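Pbp related beta-lactamase (Pyrococcus abyssi, PDB 2QMI) probably acts as a serine peptidase of a self-compartmentalizing octameric family related to penicillin-binding proteins and beta-lactamases. Local coordinates at residues Ser176-Ser179 with Tyr180-Ile184; Tyr183-Lys187 with Ile188-Leu192; Arg196-Phe200 with Lys201-Glu205; Leu161-Gly164 with Tyr165-Gly169; Tyr55-Gly58 with Ser59-Ser63. All coordinates share one frame; numbering follows the deposited sequence.

Interaction 1. Residues Ser176-Ser179 with Tyr180-Ile184; sequences SGVS and YEEYI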
loop_
_atom_site.group_PDB
_atom_site.type_symbol
_atom_site.label_atom_id
_atom_site.label_comp_id
_atom_site.label_asym_id
_atom_site.label_seq_id
_atom_site.Cartn_x
_atom_site.Cartn_y
_atom_site.Cartn_z
ATOM N N SER A 176 43.295 -39.081 18.022
ATOM C CA SER A 176 42.834 -40.420 17.647
ATOM C C SER A 176 43.327 -40.897 16.285
ATOM O O SER A 176 43.372 -42.102 16.021
ATOM C CB SER A 176 41.305 -40.473 17.639
ATOM O OG SER A 176 40.780 -39.901 16.446
ATOM N N GLY A 177 43.667 -39.957 15.409
ATOM C CA GLY A 177 44.134 -40.331 14.090
ATOM C C GLY A 177 43.012 -40.507 13.081
ATOM O O GLY A 177 43.279 -40.651 11.888
ATOM N N VAL A 178 41.763 -40.507 13.542
ATOM C CA VAL A 178 40.623 -40.653 12.636
ATOM C C VAL A 178 39.719 -39.413 12.672
ATOM O O VAL A 178 39.963 -38.474 13.432
ATOM C CB VAL A 178 39.780 -41.923 12.970
ATOM C CG1 VAL A 178 40.608 -43.182 12.723
ATOM C CG2 VAL A 178 39.310 -41.881 14.415
ATOM N N SER A 179 38.684 -39.398 11.843
ATOM C CA SER A 179 37.779 -38.252 11.815
ATOM C C SER A 179 36.952 -38.231 13.096
ATOM O O SER A 179 36.767 -39.274 13.740
ATOM C CB SER A 179 36.843 -38.328 10.602
ATOM O OG SER A 179 35.853 -39.323 10.782
ATOM N N TYR A 180 36.468 -37.047 13.467
ATOM C CA TYR A 180 35.646 -36.888 14.669
ATOM C C TYR A 180 34.381 -37.736 14.577
ATOM O O TYR A 180 33.961 -38.359 15.551
ATOM C CB TYR A 180 35.238 -35.419 14.860
ATOM C CG TYR A 180 34.138 -35.236 15.885
ATOM C CD1 TYR A 180 34.399 -35.369 17.253
ATOM C CD2 TYR A 180 32.820 -35.013 15.487
ATOM C CE1 TYR A 180 33.377 -35.290 18.193
ATOM C CE2 TYR A 180 31.786 -34.934 16.424
ATOM C CZ TYR A 180 32.072 -35.077 17.774
ATOM O OH TYR A 180 31.049 -35.035 18.699
ATOM N N GLU A 181 33.770 -37.743 13.399
ATOM C CA GLU A 181 32.552 -38.507 13.191
ATOM C C GLU A 181 32.759 -40.004 13.385
ATOM O O GLU A 181 31.965 -40.650 14.064
ATOM C CB GLU A 181 31.978 -38.221 11.802
ATOM C CG GLU A 181 31.563 -36.769 11.613
ATOM C CD GLU A 181 32.583 -35.951 10.838
ATOM O OE1 GLU A 181 33.802 -36.086 11.089
ATOM O OE2 GLU A 181 32.154 -35.157 9.975
ATOM N N GLU A 182 33.813 -40.565 12.798
ATOM C CA GLU A 182 34.057 -41.996 12.966
ATOM C C GLU A 182 34.497 -42.348 14.387
ATOM O O GLU A 182 34.279 -43.466 14.842
ATOM C CB GLU A 182 35.071 -42.528 11.930
ATOM C CG GLU A 182 36.464 -41.912 11.931
ATOM C CD GLU A 182 37.339 -42.421 10.755
ATOM O OE1 GLU A 182 37.565 -43.662 10.659
ATOM O OE2 GLU A 182 37.797 -41.581 9.929
ATOM N N TYR A 183 35.103 -41.405 15.102
ATOM C CA TYR A 183 35.511 -41.703 16.473
ATOM C C TYR A 183 34.274 -41.858 17.369
ATOM O O TYR A 183 34.213 -42.771 18.200
ATOM C CB TYR A 183 36.404 -40.603 17.049
ATOM C CG TYR A 183 37.010 -41.002 18.380
ATOM C CD1 TYR A 183 38.158 -41.794 18.435
ATOM C CD2 TYR A 183 36.396 -40.652 19.583
ATOM C CE1 TYR A 183 38.675 -42.228 19.652
ATOM C CE2 TYR A 183 36.908 -41.084 20.811
ATOM C CZ TYR A 183 38.041 -41.872 20.833
ATOM O OH TYR A 183 38.525 -42.337 22.028
ATOM N N ILE A 184 33.301 -40.961 17.206
ATOM C CA ILE A 184 32.066 -41.020 17.993
ATOM C C ILE A 184 31.311 -42.310 17.680
ATOM O O ILE A 184 30.827 -42.996 18.583
ATOM C CB ILE A 184 31.117 -39.836 17.680
ATOM C CG1 ILE A 184 31.788 -38.504 18.019
ATOM C CG2 ILE A 184 29.822 -39.999 18.464
ATOM C CD1 ILE A 184 32.262 -38.394 19.455
#

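Interaction 2. Residues Tyr183-Lys187 with Ile188-Leu192; sequences YIKKK and ILEPL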
loop_
_atom_site.group_PDB
_atom_site.type_symbol
_atom_site.label_atom_id
_atom_site.label_comp_id
_atom_site.label_asym_id
_atom_site.label_seq_id
_atom_site.Cartn_x
_atom_site.Cartn_y
_atom_site.Cartn_z
ATOM N N TYR A 183 35.103 -41.405 15.102
ATOM C CA TYR A 183 35.511 -41.703 16.473
ATOM C C TYR A 183 34.274 -41.858 17.369
ATOM O O TYR A 183 34.213 -42.771 18.200
ATOM C CB TYR A 183 36.404 -40.603 17.049
ATOM C CG TYR A 183 37.010 -41.002 18.380
ATOM C CD1 TYR A 183 38.158 -41.794 18.435
ATOM C CD2 TYR A 183 36.396 -40.652 19.583
ATOM C CE1 TYR A 183 38.675 -42.228 19.652
ATOM C CE2 TYR A 183 36.908 -41.084 20.811
ATOM C CZ TYR A 183 38.041 -41.872 20.833
ATOM O OH TYR A 183 38.525 -42.337 22.028
ATOM N N ILE A 184 33.301 -40.961 17.206
ATOM C CA ILE A 184 32.066 -41.020 17.993
ATOM C C ILE A 184 31.311 -42.310 17.680
ATOM O O ILE A 184 30.827 -42.996 18.583
ATOM C CB ILE A 184 31.117 -39.836 17.680
ATOM C CG1 ILE A 184 31.788 -38.504 18.019
ATOM C CG2 ILE A 184 29.822 -39.999 18.464
ATOM C CD1 ILE A 184 32.262 -38.394 19.455
ATOM N N LYS A 185 31.218 -42.618 16.390
ATOM C CA LYS A 185 30.533 -43.810 15.894
ATOM C C LYS A 185 31.145 -45.097 16.452
ATOM O O LYS A 185 30.447 -45.945 17.012
ATOM C CB LYS A 185 30.606 -43.830 14.363
ATOM C CG LYS A 185 30.001 -45.064 13.689
ATOM C CD LYS A 185 28.498 -45.119 13.865
ATOM C CE LYS A 185 27.861 -46.131 12.918
ATOM N NZ LYS A 185 28.108 -45.788 11.482
ATOM N N LYS A 186 32.461 -45.219 16.306
ATOM C CA LYS A 186 33.203 -46.391 16.759
ATOM C C LYS A 186 33.370 -46.524 18.271
ATOM O O LYS A 186 33.127 -47.595 18.832
ATOM C CB LYS A 186 34.594 -46.394 16.116
ATOM C CG LYS A 186 34.596 -46.386 14.598
ATOM C CD LYS A 186 34.164 -47.729 14.038
ATOM C CE LYS A 186 34.300 -47.767 12.523
ATOM N NZ LYS A 186 33.894 -49.104 11.986
ATOM N N LYS A 187 33.780 -45.444 18.931
ATOM C CA LYS A 187 34.022 -45.475 20.373
ATOM C C LYS A 187 32.832 -45.229 21.300
ATOM O O LYS A 187 32.960 -45.403 22.520
ATOM C CB LYS A 187 35.122 -44.472 20.733
ATOM C CG LYS A 187 36.376 -44.582 19.889
ATOM C CD LYS A 187 36.971 -45.980 19.942
ATOM C CE LYS A 187 38.133 -46.120 18.964
ATOM N NZ LYS A 187 38.782 -47.448 19.084
ATOM N N ILE A 188 31.679 -44.845 20.752
ATOM C CA ILE A 188 30.526 -44.545 21.603
ATOM C C ILE A 188 29.165 -45.070 21.146
ATOM O O ILE A 188 28.494 -45.787 21.887
ATOM C CB ILE A 188 30.410 -43.006 21.835
ATOM C CG1 ILE A 188 31.620 -42.510 22.635
ATOM C CG2 ILE A 188 29.130 -42.677 22.595
ATOM C CD1 ILE A 188 31.654 -40.998 22.845
ATOM N N LEU A 189 28.755 -44.708 19.938
ATOM C CA LEU A 189 27.463 -45.133 19.418
ATOM C C LEU A 189 27.277 -46.646 19.254
ATOM O O LEU A 189 26.278 -47.199 19.711
ATOM C CB LEU A 189 27.189 -44.438 18.080
ATOM C CG LEU A 189 27.078 -42.912 18.153
ATOM C CD1 LEU A 189 26.626 -42.357 16.793
ATOM C CD2 LEU A 189 26.085 -42.532 19.251
ATOM N N GLU A 190 28.223 -47.314 18.602
ATOM C CA GLU A 190 28.098 -48.757 18.390
ATOM C C GLU A 190 28.190 -49.543 19.699
ATOM O O GLU A 190 27.357 -50.399 19.964
ATOM C CB GLU A 190 29.135 -49.240 17.363
ATOM C CG GLU A 190 28.965 -48.562 16.001
ATOM C CD GLU A 190 29.849 -49.140 14.898
ATOM O OE1 GLU A 190 31.075 -49.276 15.113
ATOM O OE2 GLU A 190 29.308 -49.443 13.802
ATOM N N PRO A 191 29.197 -49.264 20.538
ATOM C CA PRO A 191 29.277 -50.009 21.797
ATOM C C PRO A 191 28.083 -49.752 22.715
ATOM O O PRO A 191 27.800 -50.543 23.622
ATOM C CB PRO A 191 30.598 -49.528 22.408
ATOM C CG PRO A 191 30.817 -48.182 21.769
ATOM C CD PRO A 191 30.386 -48.418 20.354
ATOM N N LEU A 192 27.380 -48.646 22.482
ATOM C CA LEU A 192 26.214 -48.299 23.293
ATOM C C LEU A 192 24.916 -48.790 22.646
ATOM O O LEU A 192 23.840 -48.665 23.227
ATOM C CB LEU A 192 26.153 -46.783 23.508
ATOM C CG LEU A 192 26.256 -46.262 24.942
ATOM C CD1 LEU A 192 27.345 -47.000 25.713
ATOM C CD2 LEU A 192 26.541 -44.761 24.900
#

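Interaction 3. Residues Arg196-Phe200 with Lys201-Glu205; sequences RSYFF and KEEVE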
loop_
_atom_site.group_PDB
_atom_site.type_symbol
_atom_site.label_atom_id
_atom_site.label_comp_id
_atom_site.label_asym_id
_atom_site.label_seq_id
_atom_site.Cartn_x
_atom_site.Cartn_y
_atom_site.Cartn_z
ATOM N N ARG A 196 20.732 -45.881 15.350
ATOM C CA ARG A 196 19.939 -44.914 14.589
ATOM C C ARG A 196 20.270 -43.483 15.018
ATOM O O ARG A 196 19.391 -42.639 15.200
ATOM C CB ARG A 196 18.440 -45.214 14.733
ATOM C CG ARG A 196 18.052 -46.546 14.085
ATOM C CD ARG A 196 16.549 -46.801 14.017
ATOM N NE ARG A 196 15.840 -45.830 13.185
ATOM C CZ ARG A 196 15.005 -44.915 13.663
ATOM N NH1 ARG A 196 14.775 -44.850 14.965
ATOM N NH2 ARG A 196 14.408 -44.059 12.844
ATOM N N SER A 197 21.567 -43.237 15.186
ATOM C CA SER A 197 22.091 -41.932 15.559
ATOM C C SER A 197 23.082 -41.616 14.442
ATOM O O SER A 197 24.018 -42.381 14.226
ATOM C CB SER A 197 22.796 -42.019 16.913
ATOM O OG SER A 197 21.893 -42.455 17.920
ATOM N N TYR A 198 22.892 -40.502 13.738
ATOM C CA TYR A 198 23.762 -40.185 12.604
ATOM C C TYR A 198 24.435 -38.809 12.552
ATOM O O TYR A 198 24.134 -37.909 13.340
ATOM C CB TYR A 198 22.967 -40.342 11.309
ATOM C CG TYR A 198 22.058 -41.557 11.224
ATOM C CD1 TYR A 198 22.565 -42.822 10.910
ATOM C CD2 TYR A 198 20.680 -41.427 11.399
ATOM C CE1 TYR A 198 21.720 -43.927 10.764
ATOM C CE2 TYR A 198 19.830 -42.523 11.255
ATOM C CZ TYR A 198 20.355 -43.767 10.938
ATOM O OH TYR A 198 19.509 -44.842 10.794
ATOM N N PHE A 199 25.332 -38.668 11.575
ATOM C CA PHE A 199 26.061 -37.429 11.294
ATOM C C PHE A 199 25.899 -37.074 9.818
ATOM O O PHE A 199 25.645 -35.922 9.461
ATOM C CB PHE A 199 27.559 -37.595 11.577
ATOM C CG PHE A 199 27.956 -37.256 12.980
ATOM C CD1 PHE A 199 27.851 -35.948 13.447
ATOM C CD2 PHE A 199 28.442 -38.237 13.835
ATOM C CE1 PHE A 199 28.226 -35.621 14.746
ATOM C CE2 PHE A 199 28.820 -37.921 15.136
ATOM C CZ PHE A 199 28.711 -36.610 15.594
ATOM N N PHE A 200 26.049 -38.089 8.969
ATOM C CA PHE A 200 25.976 -37.929 7.520
ATOM C C PHE A 200 24.566 -38.048 6.943
ATOM O O PHE A 200 23.809 -38.965 7.279
ATOM C CB PHE A 200 26.899 -38.954 6.858
ATOM C CG PHE A 200 28.281 -38.997 7.459
ATOM C CD1 PHE A 200 29.124 -37.889 7.384
ATOM C CD2 PHE A 200 28.733 -40.138 8.120
ATOM C CE1 PHE A 200 30.392 -37.913 7.955
ATOM C CE2 PHE A 200 30.008 -40.171 8.698
ATOM C CZ PHE A 200 30.835 -39.048 8.611
ATOM N N LYS A 201 24.237 -37.101 6.065
ATOM C CA LYS A 201 22.941 -37.034 5.405
ATOM C C LYS A 201 22.603 -38.294 4.625
ATOM O O LYS A 201 21.433 -38.667 4.506
ATOM C CB LYS A 201 22.921 -35.841 4.455
ATOM C CG LYS A 201 24.043 -35.865 3.427
ATOM C CD LYS A 201 23.907 -34.703 2.449
ATOM C CE LYS A 201 24.095 -33.370 3.159
ATOM N NZ LYS A 201 25.504 -33.195 3.638
ATOM N N GLU A 202 23.628 -38.942 4.086
ATOM C CA GLU A 202 23.433 -40.160 3.313
ATOM C C GLU A 202 22.783 -41.262 4.162
ATOM O O GLU A 202 21.920 -41.996 3.678
ATOM C CB GLU A 202 24.773 -40.637 2.722
ATOM C CG GLU A 202 25.362 -39.682 1.677
ATOM C CD GLU A 202 26.434 -38.742 2.245
ATOM O OE1 GLU A 202 26.291 -38.272 3.395
ATOM O OE2 GLU A 202 27.422 -38.464 1.524
ATOM N N GLU A 203 23.196 -41.365 5.424
ATOM C CA GLU A 203 22.643 -42.358 6.346
ATOM C C GLU A 203 21.208 -41.986 6.747
ATOM O O GLU A 203 20.355 -42.854 6.947
ATOM C CB GLU A 203 23.486 -42.430 7.623
ATOM C CG GLU A 203 24.983 -42.599 7.434
ATOM C CD GLU A 203 25.722 -42.625 8.766
ATOM O OE1 GLU A 203 25.784 -41.567 9.454
ATOM O OE2 GLU A 203 26.233 -43.714 9.135
ATOM N N VAL A 204 20.949 -40.687 6.864
ATOM C CA VAL A 204 19.637 -40.186 7.273
ATOM C C VAL A 204 18.547 -40.312 6.205
ATOM O O VAL A 204 17.389 -40.589 6.525
ATOM C CB VAL A 204 19.747 -38.711 7.720
ATOM C CG1 VAL A 204 18.373 -38.133 8.020
ATOM C CG2 VAL A 204 20.647 -38.622 8.951
ATOM N N GLU A 205 18.914 -40.110 4.944
ATOM C CA GLU A 205 17.939 -40.197 3.863
ATOM C C GLU A 205 17.519 -41.638 3.600
ATOM O O GLU A 205 16.573 -41.889 2.846
ATOM C CB GLU A 205 18.502 -39.563 2.586
ATOM C CG GLU A 205 19.684 -40.297 1.971
ATOM C CD GLU A 205 20.368 -39.477 0.875
ATOM O OE1 GLU A 205 21.325 -39.992 0.237
ATOM O OE2 GLU A 205 19.953 -38.311 0.663
HETATM O O HOH W 1 19.989 -45.252 7.453
#

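Interaction 4. Residues Leu161-Gly164 with Tyr165-Gly169; sequences LNTG and YVLLG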
loop_
_atom_site.group_PDB
_atom_site.type_symbol
_atom_site.label_atom_id
_atom_site.label_comp_id
_atom_site.label_asym_id
_atom_site.label_seq_id
_atom_site.Cartn_x
_atom_site.Cartn_y
_atom_site.Cartn_z
ATOM N N LEU A 161 30.729 -20.892 24.280
ATOM C CA LEU A 161 31.428 -20.778 23.007
ATOM C C LEU A 161 31.331 -22.050 22.165
ATOM O O LEU A 161 31.983 -23.049 22.472
ATOM C CB LEU A 161 32.897 -20.462 23.274
ATOM C CG LEU A 161 33.833 -20.251 22.085
ATOM C CD1 LEU A 161 33.419 -19.000 21.324
ATOM C CD2 LEU A 161 35.265 -20.128 22.587
ATOM N N ASN A 162 30.529 -22.008 21.101
ATOM C CA ASN A 162 30.385 -23.170 20.225
ATOM C C ASN A 162 31.707 -23.510 19.539
ATOM O O ASN A 162 32.019 -24.677 19.320
ATOM C CB ASN A 162 29.317 -22.926 19.162
ATOM C CG ASN A 162 27.904 -23.088 19.700
ATOM O OD1 ASN A 162 27.567 -24.106 20.312
ATOM N ND2 ASN A 162 27.064 -22.084 19.459
ATOM N N THR A 163 32.476 -22.486 19.193
ATOM C CA THR A 163 33.769 -22.691 18.547
ATOM C C THR A 163 34.672 -23.491 19.494
ATOM O O THR A 163 35.627 -24.138 19.065
ATOM C CB THR A 163 34.433 -21.334 18.202
ATOM O OG1 THR A 163 33.616 -20.627 17.257
ATOM C CG2 THR A 163 35.821 -21.543 17.612
ATOM N N GLY A 164 34.360 -23.441 20.786
ATOM C CA GLY A 164 35.134 -24.185 21.758
ATOM C C GLY A 164 35.046 -25.685 21.508
ATOM O O GLY A 164 36.052 -26.387 21.607
ATOM N N TYR A 165 33.859 -26.186 21.180
ATOM C CA TYR A 165 33.710 -27.620 20.932
ATOM C C TYR A 165 34.075 -28.024 19.517
ATOM O O TYR A 165 34.249 -29.206 19.228
ATOM C CB TYR A 165 32.300 -28.101 21.292
ATOM C CG TYR A 165 32.173 -28.425 22.767
ATOM C CD1 TYR A 165 31.771 -29.687 23.195
ATOM C CD2 TYR A 165 32.503 -27.472 23.733
ATOM C CE1 TYR A 165 31.702 -29.998 24.558
ATOM C CE2 TYR A 165 32.440 -27.766 25.086
ATOM C CZ TYR A 165 32.041 -29.030 25.494
ATOM O OH TYR A 165 31.999 -29.313 26.834
ATOM N N VAL A 166 34.187 -27.039 18.634
ATOM C CA VAL A 166 34.609 -27.321 17.275
ATOM C C VAL A 166 36.094 -27.677 17.405
ATOM O O VAL A 166 36.580 -28.616 16.767
ATOM C CB VAL A 166 34.440 -26.089 16.361
ATOM C CG1 VAL A 166 35.178 -26.311 15.035
ATOM C CG2 VAL A 166 32.953 -25.841 16.106
ATOM N N LEU A 167 36.796 -26.932 18.259
ATOM C CA LEU A 167 38.215 -27.157 18.511
ATOM C C LEU A 167 38.427 -28.514 19.184
ATOM O O LEU A 167 39.367 -29.238 18.848
ATOM C CB LEU A 167 38.780 -26.032 19.383
ATOM C CG LEU A 167 38.862 -24.672 18.676
ATOM C CD1 LEU A 167 39.178 -23.570 19.676
ATOM C CD2 LEU A 167 39.918 -24.734 17.589
ATOM N N LEU A 168 37.552 -28.849 20.132
ATOM C CA LEU A 168 37.614 -30.133 20.825
ATOM C C LEU A 168 37.444 -31.242 19.797
ATOM O O LEU A 168 38.013 -32.321 19.938
ATOM C CB LEU A 168 36.502 -30.245 21.873
ATOM C CG LEU A 168 36.660 -29.500 23.200
ATOM C CD1 LEU A 168 35.386 -29.665 24.032
ATOM C CD2 LEU A 168 37.864 -30.052 23.954
ATOM N N GLY A 169 36.651 -30.975 18.765
ATOM C CA GLY A 169 36.445 -31.966 17.721
ATOM C C GLY A 169 37.726 -32.189 16.926
ATOM O O GLY A 169 38.022 -33.307 16.494
#

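Interaction 5. Residues Tyr55-Gly58 with Ser59-Ser63; sequences YGIG and SITKS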
loop_
_atom_site.group_PDB
_atom_site.type_symbol
_atom_site.label_atom_id
_atom_site.label_comp_id
_atom_site.label_asym_id
_atom_site.label_seq_id
_atom_site.Cartn_x
_atom_site.Cartn_y
_atom_site.Cartn_z
ATOM N N TYR A 55 15.380 -36.735 15.044
ATOM C CA TYR A 55 15.453 -35.275 15.046
ATOM C C TYR A 55 16.906 -34.871 15.240
ATOM O O TYR A 55 17.747 -35.696 15.595
ATOM C CB TYR A 55 14.688 -34.666 16.226
ATOM C CG TYR A 55 13.247 -35.070 16.406
ATOM C CD1 TYR A 55 12.218 -34.147 16.207
ATOM C CD2 TYR A 55 12.914 -36.340 16.872
ATOM C CE1 TYR A 55 10.890 -34.479 16.478
ATOM C CE2 TYR A 55 11.596 -36.685 17.148
ATOM C CZ TYR A 55 10.585 -35.756 16.950
ATOM O OH TYR A 55 9.280 -36.105 17.218
ATOM N N GLY A 56 17.193 -33.591 15.025
ATOM C CA GLY A 56 18.539 -33.105 15.259
ATOM C C GLY A 56 18.573 -32.857 16.759
ATOM O O GLY A 56 17.546 -32.494 17.336
ATOM N N ILE A 57 19.718 -33.039 17.410
ATOM C CA ILE A 57 19.754 -32.832 18.853
ATOM C C ILE A 57 20.554 -31.615 19.290
ATOM O O ILE A 57 20.553 -31.260 20.466
ATOM C CB ILE A 57 20.294 -34.088 19.592
ATOM C CG1 ILE A 57 21.791 -34.264 19.333
ATOM C CG2 ILE A 57 19.540 -35.320 19.119
ATOM C CD1 ILE A 57 22.422 -35.357 20.180
ATOM N N GLY A 58 21.230 -30.976 18.339
ATOM C CA GLY A 58 22.018 -29.800 18.659
ATOM C C GLY A 58 23.100 -29.997 19.706
ATOM O O GLY A 58 23.776 -31.018 19.737
ATOM N N SER A 59 23.250 -29.007 20.579
ATOM C CA SER A 59 24.259 -29.032 21.630
ATOM C C SER A 59 24.276 -30.249 22.543
ATOM O O SER A 59 25.169 -30.370 23.378
ATOM C CB SER A 59 24.152 -27.773 22.491
ATOM O OG SER A 59 24.594 -26.640 21.774
ATOM N N ILE A 60 23.300 -31.143 22.417
ATOM C CA ILE A 60 23.319 -32.330 23.263
ATOM C C ILE A 60 24.493 -33.166 22.760
ATOM O O ILE A 60 24.984 -34.068 23.442
ATOM C CB ILE A 60 22.000 -33.127 23.171
ATOM C CG1 ILE A 60 20.845 -32.256 23.671
ATOM C CG2 ILE A 60 22.091 -34.402 24.020
ATOM C CD1 ILE A 60 19.481 -32.925 23.603
ATOM N N THR A 61 24.951 -32.826 21.556
ATOM C CA THR A 61 26.090 -33.492 20.935
ATOM C C THR A 61 27.327 -33.194 21.784
ATOM O O THR A 61 28.232 -34.018 21.868
ATOM C CB THR A 61 26.353 -32.969 19.485
ATOM O OG1 THR A 61 25.200 -33.196 18.661
ATOM C CG2 THR A 61 27.548 -33.686 18.866
ATOM N N LYS A 62 27.361 -32.019 22.414
ATOM C CA LYS A 62 28.507 -31.639 23.236
ATOM C C LYS A 62 28.879 -32.683 24.295
ATOM O O LYS A 62 30.065 -32.912 24.542
ATOM C CB LYS A 62 28.279 -30.279 23.902
ATOM C CG LYS A 62 28.410 -29.081 22.945
ATOM C CD LYS A 62 28.341 -27.751 23.697
ATOM C CE LYS A 62 28.470 -26.548 22.769
ATOM N NZ LYS A 62 27.359 -26.448 21.779
ATOM N N SER A 63 27.885 -33.318 24.919
ATOM C CA SER A 63 28.197 -34.333 25.923
ATOM C C SER A 63 28.998 -35.479 25.286
ATOM O O SER A 63 29.923 -36.019 25.895
ATOM C CB SER A 63 26.916 -34.860 26.598
ATOM O OG SER A 63 26.015 -35.466 25.685
#

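Interaction 1. Residues Ser176-Ser179 with Tyr180-Ile184
Ser-179 and Glu-182 clasp one another at the start of helix 180-189 and form a capping box. The backbone N of Ser-179 donates to Glu-182 OE2 over 3.0 Å in a nearly straight bond (168°), meeting the oxygen from above the carboxylate plane. In return Ser-179 OG accepts from Glu-182 N at 3.1 Å, though the hydroxyl's modelled position is doubtful. Glu-182 can turn back on the cap because its CG lies between the backbone N and the carbonyl carbon (chi1 60°). Glu-182 CD packs 3.3 Å from Val-178 CB. Val-178 CG2 then touches the edge of the Tyr-183 ring, while Ser-176 CB approaches Tyr-183 CD1 at 3.5 Å. Ser-176 OG accepts from Val-178 N in an ST turn and also bonds Ile-172 O of helix 162-176; Glu-173 of that helix receives Tyr-180 N. Two amides of the first turn thus find side-chain acceptors, one of them doubtful, and the helix end would be expected to stabilise the negative charge of Glu-182.

Interaction 2. Residues Tyr183-Lys187 with Ile188-Leu192
Ile-188 and Leu-189 both turn their backbone N toward one acceptor, Ile-184 O. Leu-189 N makes the straighter bond to Ile-184 O (3.0 Å, 167°); that from Ile-188 N is bent and weak. One residue on, Glu-190 N donates to Lys-185 O at 3.1 Å, again spanning five residues where an alpha helix spans four. Ile-184 CG2 meets Leu-189 CG at 4.0 Å as an apolar contact. Pro-191 CD lies 3.2 Å from Lys-186 O; proline has no N-H for this carbonyl, so the five-residue bonds cannot continue. Lys-185 CG stands anti to the backbone N (chi1 177°) and its chain bends at chi2, carrying Lys-185 CE to 3.7 Å from Glu-190 OE2. Lys-186 runs alongside Glu-190. The charged atoms stay beyond salt-bridge range; Lys-185 also has a long, weak ion pair with Glu-203. Further out, Ile-188 rests on Leu-67 of helix 61-74, and Leu-189 on Met-194 and Ser-197. Paired five-residue bonds define a pi-type turn, here late in helix 180-189.

Interaction 3. Residues Arg196-Phe200 with Lys201-Glu205
Tyr-198 and Glu-203 are brought together by matching first torsions: each CG lies anti to its own carbonyl carbon (chi1 -42° and -51°). The tyrosine ring is thereby laid beside the helix, and the extended glutamate crosses it at a slant. Glu-203 CB touches Tyr-198 CD1 at 3.4 Å. Glu-203 O lies over one ring face, offset toward the rim; the carbonyl carbon of Arg-196 lies over the opposite face, likewise toward the rim. Val-204 CG2 comes obliquely to Tyr-198 CD2 at 3.7 Å. The Glu-203 carboxylate, turned 65° from the tyrosine ring, brings Glu-203 OE1 to 3.5 Å from Phe-200 CD2. Phe-200 is the N-cap, and its O receives weak bonds from Glu-203 N and Val-204 N. A water donates to Glu-203 O and has a weak link to Tyr-198 OH, which bonds to Asp-207. Tyr-198 pairs through its backbone with Leu-238 of strand 238-239, and Phe-199 packs on Glu-181 and Ile-184, so the lead-in to helix 201-204 joins that strand to helix 180-189.

Interaction 4. Residues Leu161-Gly164 with Tyr165-Gly169
Tyr-165 rises from beside Gly-164, whose carbonyl carbon C approaches its ring obliquely, 3.8 Å from Tyr-165 CD2. Leu-168, three residues on, sets its CD1 over the centre of one ring face, 3.4 Å above the plane. The ring also meets that of His-107 with their planes at about 20°, while Tyr-165 OH is bonded to Leu-105 O, which fixes the far end of the side chain. The other planar group, the Asn-162 amide, accepts from Lys-62 NZ through OD1. In the backbone, the helix settles into its repeat. Asn-162 O is gripped twice, by Val-166 N at 3.3 Å and weakly by the nearer Tyr-165 N. Regular bonds follow, from Leu-167 N to Thr-163 O (3.1 Å, 156°) and from Leu-168 N to Gly-164 O (3.2 Å). Leu-167 has CG anti to its carbonyl carbon (chi1 -69°), which lays Leu-167 CG 3.3 Å from Thr-163 O. Helix 162-176 is enclosed here: Tyr-165 and Leu-168 face helix 61-74, Leu-167 and Leu-168 pack on helix 101-105, and Thr-163 and Val-166 meet Tyr-116 of helix 116-124.

Interaction 5. Residues Tyr55-Gly58 with Ser59-Ser63
Ile-57 lies at about a right angle to both Ile-60 and Thr-61, spanning the turn that leads from strand 55-56 into helix 61-74. Its CG1 is held between the backbone N and the carbonyl carbon (chi1 71°), which swings the branch toward the helix: Ile-57 CD1 meets Ile-60 CB at 3.8 Å, and Ile-57 CG1 comes within 3.6 Å of Thr-61 OG1. Ile-60 CG1 in turn lies 3.4 Å from Ile-57 O, a carbonyl that also takes a weak bond from Ile-60 N. The polar counterpart is Gly-58 O. Thr-61 OG1 donates to it at 2.8 Å, in the carbonyl plane, and Thr-61 N adds a second bond, though the position of that nitrogen is doubtful. The same threonine hydroxyl is bonded to Leu-237 N, which ties the turn to the segment of the same chain that holds Leu-237. The chain turns at Gly-58 through a positive phi (58°), where a CB would run into Ser-59 N. Further on, Ser-63 OG donates to Ile-60 O at 2.8 Å. The CB of Ser-59 points away from residues 55-58; its OG bonds to Tyr-160 OH. Lys-62 NZ also bonds Tyr-160 OH, Asn-162 OD1 and Asp-234 O. A serine and lysine three residues apart at a helix start, joined by a tyrosine, are consistent with the SxxK active-site motif of penicillin-binding proteins and serine beta-lactamases.

Five neighbouring-residue contacts illustrate how chemistry varies with setting. Interactions 4 and 5 are buried, and they meet where Asn-162 OD1 reaches Lys-62 NZ, beside the probable active site. Interactions 1, 2 and 3 are only partly buried and use charged side chains more freely: a capping box, lysines near a glutamate without a salt bridge, and a glutamate against a tyrosine ring. Interactions 1 and 2 share Tyr-183 and Ile-184 and describe the two ends of helix 180-189, one capped, the other widened. Phe-199 and Phe-200 of interaction 3 pack on Tyr-180, Glu-181 and Ile-184 of that helix. Tyr-180 also touches Gly-169 and Thr-61, connecting interaction 1 to both buried contacts.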